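Nucleoporin NUP82 (Chaetomium thermophilum, PDB 5CWW) probably serves as a structural component of the nuclear pore complex, where nucleoporins can also dock transiently bound transport factors. Local coordinates at residues D376-P379 / E380-D384. Sequence-based numbering, arbitrary orientation.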
# COMPACT_ATOMS: atom_id res chain seq x y z
N ASP B 376 -0.30 17.34 9.90
CA ASP B 376 -0.30 18.71 10.41
C ASP B 376 -1.44 19.49 9.76
O ASP B 376 -1.72 19.32 8.57
CB ASP B 376 1.05 19.38 10.13
CG ASP B 376 1.20 20.70 10.84
OD1 ASP B 376 0.46 20.97 11.81
OD2 ASP B 376 2.08 21.50 10.43
N LEU B 377 -2.11 20.33 10.55
CA LEU B 377 -3.29 21.07 10.11
C LEU B 377 -4.40 20.15 9.60
O LEU B 377 -5.17 20.52 8.72
CB LEU B 377 -2.92 22.08 9.02
CG LEU B 377 -1.83 23.10 9.35
CD1 LEU B 377 -1.72 24.09 8.21
CD2 LEU B 377 -2.11 23.82 10.66
N ASN B 378 -4.48 18.95 10.17
CA ASN B 378 -5.55 18.02 9.83
C ASN B 378 -6.90 18.59 10.24
O ASN B 378 -7.00 19.25 11.28
CB ASN B 378 -5.32 16.67 10.51
CG ASN B 378 -6.27 15.60 10.02
OD1 ASN B 378 -6.14 15.10 8.91
ND2 ASN B 378 -7.23 15.23 10.87
N PRO B 379 -7.95 18.37 9.43
CA PRO B 379 -9.29 18.79 9.86
C PRO B 379 -9.68 18.15 11.19
O PRO B 379 -9.42 16.97 11.40
CB PRO B 379 -10.19 18.31 8.73
CG PRO B 379 -9.30 18.19 7.55
CD PRO B 379 -7.96 17.79 8.08
N GLU B 380 -10.30 18.93 12.07
CA GLU B 380 -10.71 18.42 13.37
C GLU B 380 -12.14 17.88 13.30
O GLU B 380 -12.92 18.27 12.43
CB GLU B 380 -10.59 19.51 14.44
CG GLU B 380 -11.36 20.79 14.12
CD GLU B 380 -11.16 21.86 15.18
OE1 GLU B 380 -10.33 21.66 16.09
OE2 GLU B 380 -11.83 22.91 15.10
N ASP B 381 -12.46 16.97 14.22
CA ASP B 381 -13.79 16.37 14.30
C ASP B 381 -14.16 15.62 13.03
O ASP B 381 -15.28 15.72 12.54
CB ASP B 381 -14.84 17.44 14.60
CG ASP B 381 -14.56 18.18 15.89
OD1 ASP B 381 -13.90 17.60 16.78
OD2 ASP B 381 -15.00 19.35 16.02
N GLU B 382 -13.21 14.86 12.49
CA GLU B 382 -13.47 14.00 11.35
C GLU B 382 -14.37 12.84 11.76
O GLU B 382 -14.23 12.29 12.86
CB GLU B 382 -12.17 13.46 10.75
CG GLU B 382 -11.37 14.48 9.96
CD GLU B 382 -10.11 13.89 9.36
OE1 GLU B 382 -9.79 14.21 8.20
OE2 GLU B 382 -9.42 13.11 10.06
N GLN B 383 -15.30 12.46 10.89
CA GLN B 383 -16.18 11.33 11.14
C GLN B 383 -15.45 10.01 10.87
O GLN B 383 -14.34 10.02 10.33
CB GLN B 383 -17.44 11.42 10.28
CG GLN B 383 -18.27 12.66 10.56
CD GLN B 383 -18.75 12.73 12.00
OE1 GLN B 383 -19.53 11.88 12.44
NE2 GLN B 383 -18.29 13.73 12.73
N ASP B 384 -16.07 8.90 11.23
CA ASP B 384 -15.45 7.59 11.07
C ASP B 384 -15.16 7.30 9.60
O ASP B 384 -14.08 6.80 9.26
CB ASP B 384 -16.34 6.49 11.66
CG ASP B 384 -16.39 6.52 13.18
OD1 ASP B 384 -15.48 7.10 13.80
OD2 ASP B 384 -17.35 5.96 13.75
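The amide of Asn378 and the carboxylate of Glu382, four residues further on, close a surface loop by a single side-chain hydrogen bond. Asn378 ND2 donates to Glu382 OE2 over 3.2 Å, with the N-H aimed almost straight at the oxygen. The acceptor lies in the plane of the amide but is approached from above the carboxylate, whose plane stands 85° to that of the amide. Both groups also hold Lys438 of strand 437-441: its NZ forms a salt bridge with Glu382 OE1 and a hydrogen bond with Asn378 OD1. Asparagine suits this place because one short amide serves acid and lysine together; glutamate has the length to span back to it. The loop connects strand 374-376, within this chain an edge strand of a mixed sheet in the N-terminal beta-propeller domain, to helix 384-387, for which Gln383 is the N-cap. Packing is lighter. With CG anti to its own carbonyl carbon (chi1 -74°), Glu382 reaches back over the turn; its CG comes 3.5 Å from Pro379 O, and its OE1 lies 4.0 Å from Pro379 CD. Proline, with no backbone N-H to satisfy, buries its apolar ring against Thr475 and an apolar side chain of another protein's chain. Replacing Glu382 by an alanine removes the carboxylate, which would probably leave Lys438 without this salt-bridge partner and Asn378 ND2 without this acceptor.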